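Side-chain contacts in oxidoreductase, putative (Neosartorya fumigata, PDB 6SKX), which acts as an NADPH-dependent reductive aminase, making amines from carbonyl compounds, probably by way of an imine: residues R256-F261 against D273-L278; A69-T74 against R99-R104; A17-E22 against S122-P127; A142-L147 against A151-L156. One frame throughout, in Å; residues are numbered along the deposited sequence.

Interaction 1 (R256-F261 against D273-L278); sequences RPMKEF and DDISSL
Leu278 turns the branch ending in CD2 into the angle between Met258 and Phe261, one helical turn apart on helix 256-267. CD2 lies 3.6 Å from Phe261 CB and 3.7 Å from Met258 SD, so one methyl group bridges both helix residues; the chains of Met258 and Leu278 cross at a slant. The sulfur has a second neighbour: Ile275 CD1 approaches it tip to tip, with 3.8 Å between Met258 SD and Ile275 CD1. Met258 gets there because CG is trans to the backbone N (chi1 172°) and the chain then folds at its next two torsions. Phe261 offers its CB rather than its ring, which swings off to meet the ring of Phe254 of the second subunit. The contact belongs to the all-helical C-terminal domain of the 6-phosphogluconate dehydrogenase-like superfamily, here with Leu182 of the second subunit packed on Leu278, so the cluster is part of the dimer interface. The 3-10 turn that presents Ile275 and Leu278 is held locally: Asp274 O accepts from Ser277 N and also from Ser277 OG, at 2.7 Å, the hydroxyl approaching almost in line with the C=O bond (175°). Leu231 of helix 231-248 packs against both Ser277 and Leu278.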
loop_
_atom_site.group_PDB
_atom_site.type_symbol
_atom_site.label_atom_id
_atom_site.label_comp_id
_atom_site.label_asym_id
_atom_site.label_seq_id
_atom_site.Cartn_x
_atom_site.Cartn_y
_atom_site.Cartn_z
ATOM N N ARG A 256 8.789 -7.491 -8.869
ATOM C CA ARG A 256 9.044 -7.975 -10.259
ATOM C C ARG A 256 7.868 -7.670 -11.185
ATOM O O ARG A 256 8.088 -7.152 -12.288
ATOM C CB ARG A 256 9.461 -9.452 -10.268
ATOM C CG ARG A 256 10.875 -9.675 -9.738
ATOM C CD ARG A 256 11.718 -10.656 -10.539
ATOM N NE ARG A 256 13.156 -10.462 -10.334
ATOM C CZ ARG A 256 13.863 -10.924 -9.298
ATOM N NH1 ARG A 256 13.280 -11.617 -8.329
ATOM N NH2 ARG A 256 15.163 -10.677 -9.229
ATOM N N PRO A 257 6.593 -7.904 -10.781
ATOM C CA PRO A 257 5.456 -7.564 -11.637
ATOM C C PRO A 257 5.447 -6.080 -12.034
ATOM O O PRO A 257 5.190 -5.803 -13.179
ATOM C CB PRO A 257 4.231 -7.961 -10.801
ATOM C CG PRO A 257 4.786 -9.013 -9.875
ATOM C CD PRO A 257 6.164 -8.497 -9.512
ATOM N N MET A 258 5.731 -5.159 -11.107
ATOM C CA MET A 258 5.751 -3.703 -11.424
ATOM C C MET A 258 6.911 -3.407 -12.388
ATOM O O MET A 258 6.713 -2.563 -13.282
ATOM C CB MET A 258 5.905 -2.862 -10.163
ATOM C CG MET A 258 6.120 -1.391 -10.432
ATOM S SD MET A 258 4.625 -0.495 -10.864
ATOM C CE MET A 258 3.807 -0.412 -9.270
ATOM N N LYS A 259 8.066 -4.066 -12.216
ATOM C CA LYS A 259 9.213 -4.008 -13.173
ATOM C C LYS A 259 8.688 -4.324 -14.593
ATOM O O LYS A 259 8.799 -3.419 -15.483
ATOM C CB LYS A 259 10.353 -4.945 -12.742
ATOM N N GLU A 260 8.079 -5.511 -14.794
ATOM C CA GLU A 260 7.575 -5.963 -16.123
ATOM C C GLU A 260 6.645 -4.885 -16.713
ATOM O O GLU A 260 6.891 -4.478 -17.858
ATOM C CB GLU A 260 6.952 -7.357 -16.034
ATOM N N PHE A 261 5.675 -4.352 -15.965
ATOM C CA PHE A 261 4.696 -3.366 -16.515
ATOM C C PHE A 261 5.405 -2.057 -16.886
ATOM O O PHE A 261 4.937 -1.356 -17.810
ATOM C CB PHE A 261 3.528 -3.040 -15.569
ATOM C CG PHE A 261 2.539 -4.160 -15.370
ATOM C CD1 PHE A 261 1.713 -4.566 -16.403
ATOM C CD2 PHE A 261 2.438 -4.817 -14.151
ATOM C CE1 PHE A 261 0.819 -5.611 -16.223
ATOM C CE2 PHE A 261 1.559 -5.873 -13.980
ATOM C CZ PHE A 261 0.739 -6.256 -15.011
ATOM N N ASP A 273 6.569 9.604 -19.206
ATOM C CA ASP A 273 5.245 9.748 -18.529
ATOM C C ASP A 273 5.321 9.211 -17.078
ATOM O O ASP A 273 6.349 8.588 -16.707
ATOM C CB ASP A 273 4.146 9.113 -19.391
ATOM N N ASP A 274 4.283 9.481 -16.272
ATOM C CA ASP A 274 4.177 9.121 -14.825
ATOM C C ASP A 274 3.659 7.679 -14.656
ATOM O O ASP A 274 3.320 7.038 -15.663
ATOM C CB ASP A 274 3.287 10.114 -14.059
ATOM C CG ASP A 274 4.051 11.223 -13.355
ATOM O OD1 ASP A 274 5.231 11.003 -13.045
ATOM O OD2 ASP A 274 3.453 12.296 -13.115
ATOM N N ILE A 275 3.577 7.206 -13.405
ATOM C CA ILE A 275 3.187 5.814 -13.013
ATOM C C ILE A 275 1.698 5.582 -13.346
ATOM O O ILE A 275 1.315 4.445 -13.695
ATOM C CB ILE A 275 3.534 5.596 -11.517
ATOM C CG1 ILE A 275 4.442 4.389 -11.281
ATOM C CG2 ILE A 275 2.288 5.534 -10.654
ATOM C CD1 ILE A 275 3.943 3.107 -11.902
ATOM N N SER A 276 0.871 6.622 -13.268
ATOM C CA SER A 276 -0.547 6.611 -13.717
ATOM C C SER A 276 -0.671 5.964 -15.108
ATOM O O SER A 276 -1.675 5.261 -15.349
ATOM C CB SER A 276 -1.122 8.012 -13.698
ATOM O OG SER A 276 -0.304 8.908 -14.434
ATOM N N SER A 277 0.330 6.155 -15.975
ATOM C CA SER A 277 0.337 5.702 -17.392
ATOM C C SER A 277 0.230 4.173 -17.499
ATOM O O SER A 277 -0.088 3.684 -18.600
ATOM C CB SER A 277 1.569 6.211 -18.112
ATOM O OG SER A 277 2.724 5.460 -17.744
ATOM N N LEU A 278 0.505 3.437 -16.417
ATOM C CA LEU A 278 0.524 1.947 -16.428
ATOM C C LEU A 278 -0.905 1.378 -16.465
ATOM O O LEU A 278 -1.052 0.135 -16.696
ATOM C CB LEU A 278 1.282 1.438 -15.193
ATOM C CG LEU A 278 2.664 0.831 -15.445
ATOM C CD1 LEU A 278 3.623 1.864 -16.003
ATOM C CD2 LEU A 278 3.241 0.239 -14.171
#

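Interaction 2 (A69-T74 against R99-R104); sequences AAVEAT and RKLSDR
The segments 69-74 and 99-104 are helical and run nearly parallel, with 20° between their directions, but the axes of these short segments come no closer than 11.7 Å, so side chains rather than backbones fill the gap. Glu72 holds CG opposite its carbonyl carbon and runs extended beyond it, which carries the carboxylate across to Arg104. The guanidinium grips one carboxylate oxygen side-on with two nitrogens: Arg104 NH2 stands 2.8 Å from Glu72 OE2, and Arg104 NE lies 2.9 Å from the same Glu72 OE2. Both bonds of this salt bridge are bent, near 145° at the hydrogen. OE2 sits almost in the guanidinium plane, whereas the carboxylate is turned 51° against that plane; NH2 meets the oxygen from above the carboxylate plane, while NE comes nearly along its C-O axis. Beneath the ion pair, Leu101 sends its two methyl groups different ways: CD1 to the Glu72 chain, 3.6 Å from Glu72 CG, and CD2 to Val71, 3.9 Å from Val71 CG1. Val71 and Leu101 both rest on Asn89 of strand 86-89, and Val71 also lies close to Leu65, an NADP-binding residue. Two neighbouring helices joined over the parallel strand between them form the layered beta-alpha-beta arrangement of a Rossmann-type dinucleotide-binding domain.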
loop_
_atom_site.group_PDB
_atom_site.type_symbol
_atom_site.label_atom_id
_atom_site.label_comp_id
_atom_site.label_asym_id
_atom_site.label_seq_id
_atom_site.Cartn_x
_atom_site.Cartn_y
_atom_site.Cartn_z
ATOM N N ALA A 69 -20.265 -21.754 -2.358
ATOM C CA ALA A 69 -20.562 -23.206 -2.378
ATOM C C ALA A 69 -21.179 -23.643 -1.042
ATOM O O ALA A 69 -22.084 -24.493 -1.060
ATOM C CB ALA A 69 -19.306 -23.995 -2.697
ATOM N N ALA A 70 -20.713 -23.100 0.083
ATOM C CA ALA A 70 -21.242 -23.469 1.415
ATOM C C ALA A 70 -22.652 -22.863 1.570
ATOM O O ALA A 70 -23.515 -23.487 2.271
ATOM C CB ALA A 70 -20.288 -23.041 2.502
ATOM N N VAL A 71 -22.912 -21.719 0.918
ATOM C CA VAL A 71 -24.284 -21.120 0.868
ATOM C C VAL A 71 -25.248 -22.117 0.188
ATOM O O VAL A 71 -26.316 -22.360 0.760
ATOM C CB VAL A 71 -24.322 -19.748 0.162
ATOM C CG1 VAL A 71 -25.751 -19.227 0.055
ATOM C CG2 VAL A 71 -23.411 -18.721 0.837
ATOM N N GLU A 72 -24.888 -22.679 -0.974
ATOM C CA GLU A 72 -25.768 -23.575 -1.796
ATOM C C GLU A 72 -26.021 -24.894 -1.062
ATOM O O GLU A 72 -27.167 -25.337 -1.000
ATOM C CB GLU A 72 -25.149 -23.865 -3.165
ATOM C CG GLU A 72 -24.841 -22.611 -3.958
ATOM C CD GLU A 72 -24.840 -22.778 -5.468
ATOM O OE1 GLU A 72 -23.735 -22.967 -6.045
ATOM O OE2 GLU A 72 -25.942 -22.672 -6.066
ATOM N N ALA A 73 -24.974 -25.476 -0.494
ATOM C CA ALA A 73 -25.018 -26.709 0.317
ATOM C C ALA A 73 -25.875 -26.497 1.575
ATOM O O ALA A 73 -26.701 -27.376 1.874
ATOM C CB ALA A 73 -23.600 -27.130 0.661
ATOM N N THR A 74 -25.713 -25.382 2.299
ATOM C CA THR A 74 -26.455 -25.175 3.579
ATOM C C THR A 74 -27.966 -25.049 3.338
ATOM O O THR A 74 -28.746 -25.515 4.197
ATOM C CB THR A 74 -25.911 -23.978 4.367
ATOM O OG1 THR A 74 -24.534 -24.282 4.598
ATOM C CG2 THR A 74 -26.667 -23.758 5.663
ATOM N N ARG A 99 -24.276 -13.401 -9.276
ATOM C CA ARG A 99 -25.318 -13.286 -10.330
ATOM C C ARG A 99 -26.133 -14.591 -10.378
ATOM O O ARG A 99 -27.359 -14.480 -10.439
ATOM C CB ARG A 99 -24.685 -12.945 -11.678
ATOM C CG ARG A 99 -24.362 -11.469 -11.823
ATOM C CD ARG A 99 -23.285 -11.225 -12.861
ATOM N NE ARG A 99 -22.920 -9.814 -12.825
ATOM C CZ ARG A 99 -21.687 -9.333 -12.984
ATOM N NH1 ARG A 99 -20.660 -10.141 -13.220
ATOM N NH2 ARG A 99 -21.493 -8.028 -12.907
ATOM N N LYS A 100 -25.464 -15.749 -10.273
ATOM C CA LYS A 100 -26.054 -17.115 -10.379
ATOM C C LYS A 100 -26.923 -17.405 -9.144
ATOM O O LYS A 100 -28.075 -17.869 -9.317
ATOM C CB LYS A 100 -24.946 -18.161 -10.604
ATOM C CG LYS A 100 -24.377 -18.158 -12.032
ATOM C CD LYS A 100 -23.057 -18.891 -12.246
ATOM N N LEU A 101 -26.408 -17.133 -7.944
ATOM C CA LEU A 101 -27.175 -17.283 -6.682
ATOM C C LEU A 101 -28.404 -16.354 -6.716
ATOM O O LEU A 101 -29.502 -16.803 -6.393
ATOM C CB LEU A 101 -26.251 -16.950 -5.515
ATOM C CG LEU A 101 -26.237 -17.945 -4.364
ATOM C CD1 LEU A 101 -26.177 -19.370 -4.872
ATOM C CD2 LEU A 101 -25.052 -17.671 -3.454
ATOM N N SER A 102 -28.244 -15.095 -7.112
ATOM C CA SER A 102 -29.378 -14.151 -7.233
ATOM C C SER A 102 -30.476 -14.786 -8.088
ATOM O O SER A 102 -31.636 -14.761 -7.635
ATOM C CB SER A 102 -28.948 -12.836 -7.805
ATOM O OG SER A 102 -30.055 -11.967 -7.919
ATOM N N ASP A 103 -30.119 -15.300 -9.275
ATOM C CA ASP A 103 -31.064 -15.872 -10.281
ATOM C C ASP A 103 -31.828 -17.041 -9.650
ATOM O O ASP A 103 -33.063 -17.097 -9.765
ATOM C CB ASP A 103 -30.336 -16.361 -11.546
ATOM C CG ASP A 103 -29.903 -15.272 -12.527
ATOM O OD1 ASP A 103 -30.377 -14.128 -12.403
ATOM O OD2 ASP A 103 -29.097 -15.588 -13.430
ATOM N N ARG A 104 -31.090 -17.932 -9.000
ATOM C CA ARG A 104 -31.631 -19.122 -8.303
ATOM C C ARG A 104 -32.631 -18.684 -7.222
ATOM O O ARG A 104 -33.750 -19.231 -7.220
ATOM C CB ARG A 104 -30.463 -19.906 -7.717
ATOM C CG ARG A 104 -30.683 -21.402 -7.637
ATOM C CD ARG A 104 -29.458 -22.163 -8.117
ATOM N NE ARG A 104 -28.673 -22.682 -7.024
ATOM C CZ ARG A 104 -29.108 -23.572 -6.143
ATOM N NH1 ARG A 104 -30.350 -24.034 -6.205
ATOM N NH2 ARG A 104 -28.299 -23.981 -5.181
#

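Interaction 3 (A17-E22 against S122-P127); sequences ASRFLE and SMIGSP
The Arg19 guanidinium turns one face to Gly125, whose CA lies over it, 3.7 Å from Arg19 NE. Gly125 O lies on the same side, 4.3 Å above the plane and displaced toward the rim. The polar bonds of the group are made with residues beyond this pair of segments: NE donates to the carbonyl of Val149, and NH2 forms a salt bridge with Glu23. These two partners probably fix the rotation of the group as it lies against the glycine. Arg19 reaches the turn with CG trans to the backbone N (chi1 -172°) and a bend at the next torsion (57°), which brings CD to 4.1 Å from Gly125 CA. Helix 11-22, on which Arg19 sits, begins within what is probably the glycine-rich GxGxxG motif that follows the first strand of the Rossmann-type fold. The loop opposite carries a type II beta turn from Met123 to Ser126, with Gly125 at its third position, where the positive phi of 94° suits glycine. Met123 O closes this turn, accepting from Ser126 N at 3.0 Å and from Ser126 OG, which approaches in the carbonyl plane on a lone pair. Ile124 merely brushes the arginine, its CG2 lying 4.1 Å from Arg19 CB, and also packs on the NADP-binding residue Met12 and on Leu16.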
loop_
_atom_site.group_PDB
_atom_site.type_symbol
_atom_site.label_atom_id
_atom_site.label_comp_id
_atom_site.label_asym_id
_atom_site.label_seq_id
_atom_site.Cartn_x
_atom_site.Cartn_y
_atom_site.Cartn_z
ATOM N N ALA A 17 -24.232 -10.912 14.760
ATOM C CA ALA A 17 -25.296 -11.355 15.680
ATOM C C ALA A 17 -25.219 -10.591 17.015
ATOM O O ALA A 17 -26.276 -10.089 17.449
ATOM C CB ALA A 17 -25.200 -12.853 15.849
ATOM N N SER A 18 -24.028 -10.477 17.624
ATOM C CA SER A 18 -23.774 -9.674 18.862
ATOM C C SER A 18 -24.376 -8.294 18.713
ATOM O O SER A 18 -25.139 -7.863 19.613
ATOM C CB SER A 18 -22.332 -9.484 19.228
ATOM O OG SER A 18 -21.862 -10.645 19.851
ATOM N N ARG A 19 -24.004 -7.643 17.629
ATOM C CA ARG A 19 -24.453 -6.261 17.333
ATOM C C ARG A 19 -25.985 -6.199 17.204
ATOM O O ARG A 19 -26.599 -5.319 17.850
ATOM C CB ARG A 19 -23.716 -5.790 16.078
ATOM C CG ARG A 19 -23.935 -4.329 15.776
ATOM C CD ARG A 19 -23.542 -3.423 16.924
ATOM N NE ARG A 19 -24.057 -2.129 16.516
ATOM C CZ ARG A 19 -24.286 -1.097 17.309
ATOM N NH1 ARG A 19 -24.029 -1.165 18.605
ATOM N NH2 ARG A 19 -24.782 0.006 16.780
ATOM N N PHE A 20 -26.635 -7.109 16.462
ATOM C CA PHE A 20 -28.128 -7.107 16.400
ATOM C C PHE A 20 -28.719 -7.293 17.805
ATOM O O PHE A 20 -29.711 -6.612 18.139
ATOM C CB PHE A 20 -28.671 -8.133 15.399
ATOM C CG PHE A 20 -28.647 -7.650 13.972
ATOM C CD1 PHE A 20 -29.339 -6.510 13.602
ATOM C CD2 PHE A 20 -27.885 -8.292 13.010
ATOM C CE1 PHE A 20 -29.285 -6.038 12.300
ATOM C CE2 PHE A 20 -27.826 -7.814 11.710
ATOM C CZ PHE A 20 -28.549 -6.698 11.354
ATOM N N LEU A 21 -28.123 -8.139 18.636
ATOM C CA LEU A 21 -28.611 -8.409 20.026
ATOM C C LEU A 21 -28.393 -7.176 20.936
ATOM O O LEU A 21 -29.276 -6.890 21.690
ATOM C CB LEU A 21 -27.881 -9.631 20.601
ATOM C CG LEU A 21 -28.330 -10.985 20.066
ATOM C CD1 LEU A 21 -27.278 -12.052 20.366
ATOM C CD2 LEU A 21 -29.675 -11.390 20.680
ATOM N N GLU A 22 -27.279 -6.451 20.840
ATOM C CA GLU A 22 -27.065 -5.182 21.598
ATOM C C GLU A 22 -28.171 -4.174 21.237
ATOM O O GLU A 22 -28.558 -3.385 22.095
ATOM C CB GLU A 22 -25.759 -4.449 21.253
ATOM C CG GLU A 22 -24.479 -5.198 21.535
ATOM C CD GLU A 22 -24.412 -5.765 22.935
ATOM O OE1 GLU A 22 -24.739 -5.001 23.875
ATOM O OE2 GLU A 22 -24.064 -6.976 23.068
ATOM N N SER A 122 -13.985 -6.762 14.827
ATOM C CA SER A 122 -13.907 -5.780 15.944
ATOM C C SER A 122 -14.410 -4.393 15.503
ATOM O O SER A 122 -14.838 -3.632 16.378
ATOM C CB SER A 122 -12.481 -5.722 16.529
ATOM O OG SER A 122 -11.501 -5.566 15.505
ATOM N N MET A 123 -14.378 -4.072 14.203
ATOM C CA MET A 123 -14.845 -2.773 13.643
ATOM C C MET A 123 -16.380 -2.742 13.526
ATOM O O MET A 123 -16.937 -1.622 13.348
ATOM C CB MET A 123 -14.231 -2.516 12.257
ATOM C CG MET A 123 -12.764 -2.041 12.295
ATOM S SD MET A 123 -11.905 -2.132 10.699
ATOM C CE MET A 123 -12.686 -0.814 9.777
ATOM N N ILE A 124 -17.059 -3.894 13.587
ATOM C CA ILE A 124 -18.533 -3.948 13.366
ATOM C C ILE A 124 -19.219 -3.087 14.440
ATOM O O ILE A 124 -18.939 -3.295 15.650
ATOM C CB ILE A 124 -19.062 -5.409 13.312
ATOM C CG1 ILE A 124 -18.644 -6.087 12.001
ATOM C CG2 ILE A 124 -20.576 -5.465 13.503
ATOM C CD1 ILE A 124 -19.160 -5.377 10.765
ATOM N N GLY A 125 -20.081 -2.154 14.012
ATOM C CA GLY A 125 -20.796 -1.222 14.917
ATOM C C GLY A 125 -20.089 0.118 15.114
ATOM O O GLY A 125 -20.726 1.019 15.644
ATOM N N SER A 126 -18.826 0.250 14.705
ATOM C CA SER A 126 -18.027 1.492 14.828
ATOM C C SER A 126 -18.283 2.364 13.607
ATOM O O SER A 126 -18.683 1.867 12.563
ATOM C CB SER A 126 -16.570 1.175 14.969
ATOM O OG SER A 126 -15.922 1.223 13.702
ATOM N N PRO A 127 -18.045 3.689 13.682
ATOM C CA PRO A 127 -18.191 4.563 12.514
ATOM C C PRO A 127 -17.216 4.304 11.351
ATOM O O PRO A 127 -17.421 4.876 10.303
ATOM C CB PRO A 127 -17.912 5.981 13.052
ATOM C CG PRO A 127 -18.026 5.857 14.569
ATOM C CD PRO A 127 -17.670 4.421 14.904
#

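Interaction 4 (A142-L147 against A151-L156); sequences AAEGDL and AKCVFL
Segment 142-147 is the last part of a helix, kinked near residues 145 and 146, where the regular helical bonding lapses and Asp146 N has just a weak bond to Ala143 O, and segment 151-156 contains strand 152-155; the CA atoms of Leu147 and Ala151 mark the nearest approach, 7.3 Å. Leu147 N bonds to Ala143 O at 2.9 Å, a regular helical bond just past the kink. Across the gap, Cys153 is the central side chain, its CB directed at the helix. Its SG, beside the backbone N (chi1 -60°) and so opposite the carbonyl carbon, lies alongside the start of Leu147, 4.1 Å from Leu147 CB and 4.0 Å from Leu147 C. The sulfur thus meets the base of the leucine and its backbone. From the previous helical turn Glu144 stretches out, extended beyond CG, and brings OE2 to 3.8 Å from Cys153 CB, a van der Waals approach at the partly exposed rim. The contact joins the helix and second strand of the beta-alpha-beta unit formed by strand 130-135, helix 137-147 and strand 152-155. Tyr133 of strand 130-135 packs on both Leu147 and Cys153, Ile62 of strand 60-63 touches Leu147, and the Phe155 ring stacks with that of Phe140 on the same helix.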
loop_
_atom_site.group_PDB
_atom_site.type_symbol
_atom_site.label_atom_id
_atom_site.label_comp_id
_atom_site.label_asym_id
_atom_site.label_seq_id
_atom_site.Cartn_x
_atom_site.Cartn_y
_atom_site.Cartn_z
ATOM N N ALA A 142 -35.868 -1.379 2.151
ATOM C CA ALA A 142 -36.668 -1.855 3.308
ATOM C C ALA A 142 -35.768 -2.383 4.440
ATOM O O ALA A 142 -36.197 -2.344 5.610
ATOM C CB ALA A 142 -37.660 -2.901 2.849
ATOM N N ALA A 143 -34.558 -2.836 4.118
ATOM C CA ALA A 143 -33.611 -3.487 5.062
ATOM C C ALA A 143 -32.609 -2.483 5.664
ATOM O O ALA A 143 -31.924 -2.851 6.657
ATOM C CB ALA A 143 -32.881 -4.606 4.353
ATOM N N GLU A 144 -32.474 -1.295 5.077
ATOM C CA GLU A 144 -31.308 -0.398 5.324
ATOM C C GLU A 144 -31.309 0.048 6.797
ATOM O O GLU A 144 -30.233 0.119 7.398
ATOM C CB GLU A 144 -31.344 0.790 4.358
ATOM C CG GLU A 144 -30.154 1.720 4.512
ATOM C CD GLU A 144 -30.017 2.797 3.441
ATOM O OE1 GLU A 144 -31.017 3.098 2.745
ATOM O OE2 GLU A 144 -28.903 3.332 3.307
ATOM N N GLY A 145 -32.485 0.322 7.358
ATOM C CA GLY A 145 -32.673 0.740 8.757
ATOM C C GLY A 145 -32.088 -0.274 9.720
ATOM O O GLY A 145 -31.469 0.147 10.750
ATOM N N ASP A 146 -32.208 -1.554 9.365
ATOM C CA ASP A 146 -31.628 -2.687 10.142
ATOM C C ASP A 146 -30.121 -2.797 9.820
ATOM O O ASP A 146 -29.302 -2.880 10.746
ATOM C CB ASP A 146 -32.378 -3.991 9.850
ATOM C CG ASP A 146 -33.880 -3.957 10.083
ATOM O OD1 ASP A 146 -34.329 -3.296 11.055
ATOM O OD2 ASP A 146 -34.600 -4.599 9.289
ATOM N N LEU A 147 -29.748 -2.828 8.542
ATOM C CA LEU A 147 -28.334 -3.033 8.140
ATOM C C LEU A 147 -27.439 -1.880 8.653
ATOM O O LEU A 147 -26.284 -2.140 8.943
ATOM C CB LEU A 147 -28.271 -3.159 6.620
ATOM C CG LEU A 147 -28.945 -4.415 6.066
ATOM C CD1 LEU A 147 -29.044 -4.344 4.554
ATOM C CD2 LEU A 147 -28.235 -5.675 6.517
ATOM N N ALA A 151 -22.789 -0.821 10.278
ATOM C CA ALA A 151 -21.803 -0.129 9.417
ATOM C C ALA A 151 -22.503 0.890 8.533
ATOM O O ALA A 151 -23.744 0.769 8.347
ATOM C CB ALA A 151 -21.090 -1.138 8.562
ATOM N N LYS A 152 -21.731 1.842 8.005
ATOM C CA LYS A 152 -22.167 2.691 6.870
ATOM C C LYS A 152 -22.612 1.759 5.736
ATOM O O LYS A 152 -21.900 0.750 5.488
ATOM C CB LYS A 152 -21.047 3.630 6.394
ATOM C CG LYS A 152 -20.881 4.928 7.189
ATOM N N CYS A 153 -23.729 2.092 5.079
ATOM C CA CYS A 153 -24.296 1.390 3.892
ATOM C C CYS A 153 -24.007 2.153 2.601
ATOM O O CYS A 153 -24.397 3.309 2.517
ATOM C CB CYS A 153 -25.802 1.235 4.028
ATOM S SG CYS A 153 -26.221 0.270 5.500
ATOM N N VAL A 154 -23.384 1.503 1.615
ATOM C CA VAL A 154 -23.200 2.079 0.252
ATOM C C VAL A 154 -23.859 1.126 -0.749
ATOM O O VAL A 154 -23.327 0.006 -0.969
ATOM C CB VAL A 154 -21.713 2.342 -0.071
ATOM C CG1 VAL A 154 -21.503 2.603 -1.554
ATOM C CG2 VAL A 154 -21.170 3.516 0.733
ATOM N N PHE A 155 -24.984 1.547 -1.322
ATOM C CA PHE A 155 -25.689 0.809 -2.406
ATOM C C PHE A 155 -25.149 1.261 -3.758
ATOM O O PHE A 155 -25.264 2.453 -4.081
ATOM C CB PHE A 155 -27.192 1.076 -2.390
ATOM C CG PHE A 155 -27.966 0.212 -3.346
ATOM C CD1 PHE A 155 -28.082 -1.154 -3.124
ATOM C CD2 PHE A 155 -28.579 0.770 -4.471
ATOM C CE1 PHE A 155 -28.808 -1.946 -4.007
ATOM C CE2 PHE A 155 -29.307 -0.025 -5.347
ATOM C CZ PHE A 155 -29.417 -1.380 -5.117
ATOM N N LEU A 156 -24.657 0.355 -4.580
ATOM C CA LEU A 156 -24.183 0.852 -5.893
ATOM C C LEU A 156 -24.810 0.098 -7.085
ATOM O O LEU A 156 -24.120 -0.151 -8.058
ATOM C CB LEU A 156 -22.649 0.952 -5.833
ATOM C CG LEU A 156 -21.798 -0.312 -5.810
ATOM C CD1 LEU A 156 -20.784 -0.250 -4.684
ATOM C CD2 LEU A 156 -22.620 -1.575 -5.716
#

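From the N terminus, the first half of interaction 3 lies on helix 11-22, and its partner follows almost a hundred residues later, after strand 111-118. Interaction 2 is nested within that long loop, closing a shorter one between helices 68-75 and 95-106. Interaction 4 comes next in series and closes a tight link of three residues from helix 137-147 into strand 152-155. It touches interaction 3 directly, Phe20 CE1 lying 3.5 Å from Asp146 O. These three contacts tie together the nucleotide-binding domain. Interaction 1 closes last, within the C-terminal helical domain, its centre about 38 Å from those of interactions 2 and 4.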